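Side-chain contacts in serine racemase (Enterococcus faecalis, PDB 4ECL), which belongs to the alanine racemase family, its cytoplasmic part joining a TIM-barrel domain to a C-terminal domain rich in beta strands: residues K256-Q259 and G260-V263; L186-L189 and K190-L194; G45-E48 and V49-L53. One frame throughout, in Å; residues are numbered along the deposited sequence.

Interaction 1. Residues K256-Q259 and G260-V263; sequences KIKQ and GESV
Glu261 closes a type II beta turn that starts at Lys258, and then reaches back over it with its side chain. In the backbone, Glu261 N donates to Lys258 O at 2.9 Å. A second bond runs in the reverse sense, from Lys258 N to Glu261 OE1 (3.1 Å); it is bent, at 141°, and meets the oxygen from above the carboxylate plane. Glutamate suits the place because its chain, extended beyond CG, is long enough to span the turn. Lys258 lies alongside it, CB resting 3.7 Å from Glu261 CD, while Lys258 NZ remains 4.7 Å from Glu261 OE2, too far for a contact, so any attraction between the charges is probably modest. Gly260 is the third residue of the turn; its positive phi of 106° would press a CB against Gln259 O, hence glycine. Ile257, the last residue of its strand, offers an apolar flank: its CG2 lies 3.8 Å from Glu261 CB, and its CG1 4.3 Å from Val263 CG2. Further out, His131 of the second subunit packs on Ile257, Glu261 and Val263, which places the turn at the dimer contact. Ala271 forms backbone bonds with Gly260 and Glu261, and Gln259 N donates to Asp274 OD1.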
loop_
_atom_site.group_PDB
_atom_site.type_symbol
_atom_site.label_atom_id
_atom_site.label_comp_id
_atom_site.label_asym_id
_atom_site.label_seq_id
_atom_site.Cartn_x
_atom_site.Cartn_y
_atom_site.Cartn_z
ATOM N N LYS A 256 -12.548 26.924 10.411
ATOM C CA LYS A 256 -13.195 27.079 11.705
ATOM C C LYS A 256 -14.350 26.095 11.825
ATOM O O LYS A 256 -15.189 26.008 10.940
ATOM C CB LYS A 256 -13.718 28.503 11.890
ATOM C CG LYS A 256 -12.637 29.554 12.049
ATOM C CD LYS A 256 -13.237 30.888 12.434
ATOM C CE LYS A 256 -12.163 31.944 12.581
ATOM N NZ LYS A 256 -12.729 33.204 13.133
ATOM N N ILE A 257 -14.387 25.355 12.923
ATOM C CA ILE A 257 -15.500 24.452 13.173
ATOM C C ILE A 257 -16.266 24.912 14.397
ATOM O O ILE A 257 -15.725 24.930 15.504
ATOM C CB ILE A 257 -15.027 22.987 13.381
ATOM C CG1 ILE A 257 -14.540 22.390 12.058
ATOM C CG2 ILE A 257 -16.146 22.130 13.949
ATOM C CD1 ILE A 257 -15.456 22.691 10.883
ATOM N N LYS A 258 -17.522 25.288 14.200
ATOM C CA LYS A 258 -18.358 25.676 15.323
ATOM C C LYS A 258 -18.603 24.490 16.245
ATOM O O LYS A 258 -18.697 23.345 15.792
ATOM C CB LYS A 258 -19.688 26.253 14.840
ATOM C CG LYS A 258 -19.542 27.537 14.047
ATOM C CD LYS A 258 -20.884 28.231 13.856
ATOM C CE LYS A 258 -20.727 29.534 13.083
ATOM N NZ LYS A 258 -20.187 29.309 11.711
ATOM N N GLN A 259 -18.683 24.776 17.539
ATOM C CA GLN A 259 -19.048 23.783 18.536
ATOM C C GLN A 259 -20.369 23.135 18.145
ATOM O O GLN A 259 -21.351 23.827 17.894
ATOM C CB GLN A 259 -19.173 24.457 19.899
ATOM C CG GLN A 259 -19.886 23.649 20.962
ATOM C CD GLN A 259 -20.003 24.424 22.259
ATOM O OE1 GLN A 259 -18.995 24.800 22.861
ATOM N NE2 GLN A 259 -21.234 24.691 22.685
ATOM N N GLY A 260 -20.381 21.808 18.074
ATOM C CA GLY A 260 -21.568 21.086 17.665
ATOM C C GLY A 260 -21.442 20.521 16.262
ATOM O O GLY A 260 -22.151 19.583 15.901
ATOM N N GLU A 261 -20.534 21.084 15.470
ATOM C CA GLU A 261 -20.342 20.629 14.094
ATOM C C GLU A 261 -19.364 19.456 13.994
ATOM O O GLU A 261 -18.497 19.277 14.849
ATOM C CB GLU A 261 -19.874 21.784 13.206
ATOM C CG GLU A 261 -20.906 22.889 13.036
ATOM C CD GLU A 261 -20.447 23.978 12.084
ATOM O OE1 GLU A 261 -19.224 24.103 11.863
ATOM O OE2 GLU A 261 -21.312 24.706 11.551
ATOM N N SER A 262 -19.504 18.657 12.941
ATOM C CA SER A 262 -18.596 17.536 12.731
ATOM C C SER A 262 -17.632 17.785 11.580
ATOM O O SER A 262 -17.627 18.859 10.974
ATOM C CB SER A 262 -19.377 16.252 12.449
ATOM O OG SER A 262 -18.487 15.146 12.344
ATOM N N VAL A 263 -16.814 16.780 11.290
ATOM C CA VAL A 263 -16.010 16.765 10.078
ATOM C C VAL A 263 -16.306 15.469 9.332
ATOM O O VAL A 263 -16.169 14.373 9.891
ATOM C CB VAL A 263 -14.501 16.859 10.373
ATOM C CG1 VAL A 263 -13.692 16.731 9.080
ATOM C CG2 VAL A 263 -14.172 18.167 11.092
#

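Interaction 2. Residues L186-L189 and K190-L194; sequences LDWL and KSSGL
Asp187 O is gripped twice by Ser191, one turn further along helix 169-191. Ser191 N supplies the regular helical bond at 2.9 Å, and Ser191 OG adds a second at 3.0 Å, coming from above the carbonyl plane. The hydroxyl can do this because OG stands anti to its own carbonyl carbon (chi1 -58°), which folds it back along the helix; serine suits the place because its hydroxyl, one bond from CB, is short enough to meet the carbonyl one turn back. Ser192 repeats the device one residue later: Ser192 OG donates to Trp188 O at 3.0 Å. The backbone Ser192 N contributes only a weak bond to the same oxygen.

The helix ends here in a Schellman motif. Leu194 N returns to Leu189 O at 3.2 Å, Gly193 N binds Lys190 O, and Gly193 is the C-prime residue, its positive phi of 78° coming easily to glycine. The reversal sets Leu194 beside Leu189, both pointing the same way, with Leu194 CD2 3.9 Å from Leu189 CB; this is the hydrophobic pair that often accompanies such an ending. Phe147 packs on both leucines, and Leu189 also meets Ile157, which puts the helix end against strand 152-158 of the beta-alpha-beta unit completed by strand 198-200.

Ser192 OG lies over one face of the Trp188 indole, 3.5 Å above the ring plane and displaced toward the rim. Leu189 CD2 lies at the ring edge, and Lys140 makes a cation-pi contact with the same indole. Ser192 OG thus makes up for the weak backbone bond at Trp188 O, Ser191 OG is an extra donor to a carbonyl already bonded, and the two leucines pack against each other across the turn.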
loop_
_atom_site.group_PDB
_atom_site.type_symbol
_atom_site.label_atom_id
_atom_site.label_comp_id
_atom_site.label_asym_id
_atom_site.label_seq_id
_atom_site.Cartn_x
_atom_site.Cartn_y
_atom_site.Cartn_z
ATOM N N LEU A 186 24.824 -29.127 8.474
ATOM C CA LEU A 186 26.186 -28.759 8.096
ATOM C C LEU A 186 27.208 -29.857 8.436
ATOM O O LEU A 186 28.082 -30.174 7.625
ATOM C CB LEU A 186 26.597 -27.446 8.761
ATOM C CG LEU A 186 25.766 -26.205 8.433
ATOM C CD1 LEU A 186 26.572 -24.950 8.730
ATOM C CD2 LEU A 186 25.319 -26.218 6.991
ATOM N N ASP A 187 27.098 -30.424 9.636
ATOM C CA ASP A 187 28.007 -31.482 10.058
ATOM C C ASP A 187 27.859 -32.671 9.121
ATOM O O ASP A 187 28.846 -33.237 8.651
ATOM C CB ASP A 187 27.690 -31.931 11.482
ATOM C CG ASP A 187 28.010 -30.880 12.513
ATOM O OD1 ASP A 187 28.848 -29.995 12.226
ATOM O OD2 ASP A 187 27.426 -30.943 13.615
ATOM N N TRP A 188 26.611 -33.040 8.857
ATOM C CA TRP A 188 26.321 -34.157 7.973
ATOM C C TRP A 188 26.888 -33.900 6.578
ATOM O O TRP A 188 27.506 -34.776 5.989
ATOM C CB TRP A 188 24.815 -34.409 7.905
ATOM C CG TRP A 188 24.448 -35.662 7.145
ATOM C CD1 TRP A 188 24.228 -36.899 7.668
ATOM C CD2 TRP A 188 24.271 -35.786 5.731
ATOM N NE1 TRP A 188 23.930 -37.790 6.667
ATOM C CE2 TRP A 188 23.944 -37.126 5.466
ATOM C CE3 TRP A 188 24.351 -34.887 4.661
ATOM C CZ2 TRP A 188 23.699 -37.596 4.178
ATOM C CZ3 TRP A 188 24.112 -35.348 3.388
ATOM C CH2 TRP A 188 23.789 -36.693 3.153
ATOM N N LEU A 189 26.680 -32.699 6.048
ATOM C CA LEU A 189 27.273 -32.332 4.761
ATOM C C LEU A 189 28.798 -32.467 4.777
ATOM O O LEU A 189 29.391 -33.031 3.852
ATOM C CB LEU A 189 26.873 -30.906 4.355
ATOM C CG LEU A 189 25.416 -30.692 3.965
ATOM C CD1 LEU A 189 25.092 -29.201 3.725
ATOM C CD2 LEU A 189 25.089 -31.540 2.735
ATOM N N LYS A 190 29.426 -31.954 5.831
ATOM C CA LYS A 190 30.875 -32.031 5.974
ATOM C C LYS A 190 31.361 -33.477 5.895
ATOM O O LYS A 190 32.316 -33.800 5.179
ATOM C CB LYS A 190 31.307 -31.425 7.307
ATOM C CG LYS A 190 31.300 -29.908 7.338
ATOM C CD LYS A 190 31.844 -29.383 8.659
ATOM C CE LYS A 190 33.175 -30.040 8.993
ATOM N NZ LYS A 190 34.163 -29.872 7.888
ATOM N N SER A 191 30.685 -34.342 6.639
ATOM C CA SER A 191 31.014 -35.755 6.684
ATOM C C SER A 191 30.946 -36.390 5.301
ATOM O O SER A 191 31.638 -37.370 5.028
ATOM C CB SER A 191 30.068 -36.465 7.649
ATOM O OG SER A 191 30.175 -35.879 8.937
ATOM N N SER A 192 30.115 -35.820 4.433
ATOM C CA SER A 192 29.965 -36.291 3.057
ATOM C C SER A 192 31.031 -35.728 2.125
ATOM O O SER A 192 30.869 -35.765 0.904
ATOM C CB SER A 192 28.597 -35.891 2.511
ATOM O OG SER A 192 27.559 -36.279 3.392
ATOM N N GLY A 193 32.096 -35.173 2.696
ATOM C CA GLY A 193 33.179 -34.612 1.906
ATOM C C GLY A 193 32.892 -33.244 1.314
ATOM O O GLY A 193 33.590 -32.793 0.405
ATOM N N LEU A 194 31.869 -32.572 1.828
ATOM C CA LEU A 194 31.505 -31.253 1.310
ATOM C C LEU A 194 32.153 -30.140 2.126
ATOM O O LEU A 194 32.071 -30.147 3.356
ATOM C CB LEU A 194 29.993 -31.085 1.309
ATOM C CG LEU A 194 29.517 -29.834 0.577
ATOM C CD1 LEU A 194 29.796 -29.967 -0.915
ATOM C CD2 LEU A 194 28.042 -29.579 0.846
#

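Interaction 3. Residues G45-E48 and V49-L53; sequences GMYE and VTTYL
Thr51 OG1 donates to Tyr47 O at 2.8 Å, the shorter of two hydroxyl-to-carbonyl bonds made one helical turn back. Thr51 holds OG1 between its backbone N and carbonyl carbon (chi1 57°), a crowded position that the bond probably compensates. Thr51 N makes only a weak bond to the same oxygen. Thr50 reaches the equivalent oxygen by another torsion: with OG1 anti to the carbonyl carbon (chi1 -47°), it donates to Met46 O at 2.9 Å. Thr50 N binds Met46 O as well, at 3.0 Å, so two donors of one residue hold a single acceptor. Threonine suits this buried site because the hydroxyl is satisfied within its own helix while the methyl stays available for packing.

Among the backbone bonds, Val49 N to Gly45 O (3.0 Å) opens the series. Gly45 is the N-cap of helix 46-55, which follows helix 38-42 along the chain and precedes strand 60-63 in the TIM-barrel domain; its phi of 98° is comfortable for glycine. At the same end of the helix, Glu40 OE1 accepts from Met46 N.

Van der Waals contacts follow the same spacing. Met46, present as selenomethionine, lies alongside Thr50, its CG 3.7 Å from Thr50 OG1, and both side chains pack on Leu72 of helix 66-74. Tyr47 and Thr51 meet at a slant: the methyl CG2 of Thr51 comes 3.9 Å from Tyr47 CE1. The tyrosine ring also stands edge-to-face with Tyr75. Val49, which packs on His44, has CG2 anti to its carbonyl carbon and 3.4 Å from Gly45 O.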
loop_
_atom_site.group_PDB
_atom_site.type_symbol
_atom_site.label_atom_id
_atom_site.label_comp_id
_atom_site.label_asym_id
_atom_site.label_seq_id
_atom_site.Cartn_x
_atom_site.Cartn_y
_atom_site.Cartn_z
ATOM N N GLY A 45 12.258 3.647 -0.058
ATOM C CA GLY A 45 12.714 3.967 -1.398
ATOM C C GLY A 45 13.927 3.135 -1.760
ATOM O O GLY A 45 15.023 3.375 -1.267
HETATM N N MSE A 46 13.737 2.152 -2.633
HETATM C CA MSE A 46 14.818 1.235 -2.957
HETATM C C MSE A 46 15.952 1.918 -3.708
HETATM O O MSE A 46 17.123 1.620 -3.471
HETATM C CB MSE A 46 14.312 0.016 -3.742
HETATM C CG MSE A 46 15.205 -1.210 -3.552
HETATM SE SE MSE A 46 14.644 -2.752 -4.580
HETATM C CE MSE A 46 12.835 -2.949 -3.885
ATOM N N TYR A 47 15.613 2.842 -4.600
ATOM C CA TYR A 47 16.635 3.543 -5.372
ATOM C C TYR A 47 17.506 4.398 -4.454
ATOM O O TYR A 47 18.737 4.328 -4.486
ATOM C CB TYR A 47 15.997 4.414 -6.458
ATOM C CG TYR A 47 17.006 5.224 -7.247
ATOM C CD1 TYR A 47 17.913 4.599 -8.088
ATOM C CD2 TYR A 47 17.050 6.610 -7.154
ATOM C CE1 TYR A 47 18.839 5.320 -8.814
ATOM C CE2 TYR A 47 17.980 7.346 -7.879
ATOM C CZ TYR A 47 18.874 6.692 -8.707
ATOM O OH TYR A 47 19.806 7.400 -9.436
ATOM N N GLU A 48 16.846 5.189 -3.620
ATOM C CA GLU A 48 17.541 6.106 -2.736
ATOM C C GLU A 48 18.419 5.338 -1.766
ATOM O O GLU A 48 19.601 5.629 -1.630
ATOM C CB GLU A 48 16.542 6.990 -1.979
ATOM C CG GLU A 48 15.846 8.040 -2.854
ATOM C CD GLU A 48 14.673 7.482 -3.672
ATOM O OE1 GLU A 48 14.233 6.334 -3.423
ATOM O OE2 GLU A 48 14.188 8.204 -4.570
ATOM N N VAL A 49 17.842 4.339 -1.112
ATOM C CA VAL A 49 18.548 3.642 -0.053
ATOM C C VAL A 49 19.719 2.803 -0.556
ATOM O O VAL A 49 20.837 2.913 -0.046
ATOM C CB VAL A 49 17.592 2.786 0.778
ATOM C CG1 VAL A 49 18.369 1.791 1.644
ATOM C CG2 VAL A 49 16.722 3.677 1.622
ATOM N N THR A 50 19.468 1.978 -1.564
ATOM C CA THR A 50 20.470 1.028 -2.031
ATOM C C THR A 50 21.687 1.694 -2.675
ATOM O O THR A 50 22.824 1.276 -2.434
ATOM C CB THR A 50 19.864 -0.038 -2.978
ATOM O OG1 THR A 50 18.651 -0.556 -2.415
ATOM C CG2 THR A 50 20.828 -1.187 -3.161
ATOM N N THR A 51 21.474 2.729 -3.481
ATOM C CA THR A 51 22.618 3.437 -4.057
ATOM C C THR A 51 23.498 4.041 -2.950
ATOM O O THR A 51 24.733 3.985 -3.016
ATOM C CB THR A 51 22.187 4.529 -5.052
ATOM O OG1 THR A 51 21.305 5.438 -4.396
ATOM C CG2 THR A 51 21.465 3.913 -6.245
ATOM N N TYR A 52 22.861 4.594 -1.918
ATOM C CA TYR A 52 23.611 5.167 -0.805
ATOM C C TYR A 52 24.342 4.077 -0.002
ATOM O O TYR A 52 25.500 4.254 0.391
ATOM C CB TYR A 52 22.706 6.008 0.111
ATOM C CG TYR A 52 23.475 6.780 1.165
ATOM C CD1 TYR A 52 24.154 7.947 0.836
ATOM C CD2 TYR A 52 23.539 6.335 2.487
ATOM C CE1 TYR A 52 24.863 8.652 1.785
ATOM C CE2 TYR A 52 24.252 7.041 3.448
ATOM C CZ TYR A 52 24.910 8.197 3.087
ATOM O OH TYR A 52 25.620 8.915 4.021
ATOM N N LEU A 53 23.666 2.956 0.234
ATOM C CA LEU A 53 24.284 1.840 0.946
ATOM C C LEU A 53 25.539 1.354 0.240
ATOM O O LEU A 53 26.572 1.126 0.880
ATOM C CB LEU A 53 23.304 0.686 1.109
ATOM C CG LEU A 53 22.169 0.960 2.094
ATOM C CD1 LEU A 53 21.232 -0.249 2.202
ATOM C CD2 LEU A 53 22.731 1.373 3.453
#

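Along the chain the order is interaction 3, interaction 2, interaction 1, each closing before the next opens. Interactions 3 and 2 both belong to the TIM-barrel domain, at the start of helix 46-55 and at the end of helix 169-191, their centres about 38 Å apart. Interaction 1 lies in the C-terminal domain, where strand 245-257 leaves its mixed sheet, about 44 Å from interaction 3 and about 73 Å from interaction 2 between centres. Interactions 1 and 2 sit on opposite sides of the chain's centre, and none of the three touches another. Two are thus helix ends within one subunit, whereas interaction 1 alone meets the second subunit of the assembly.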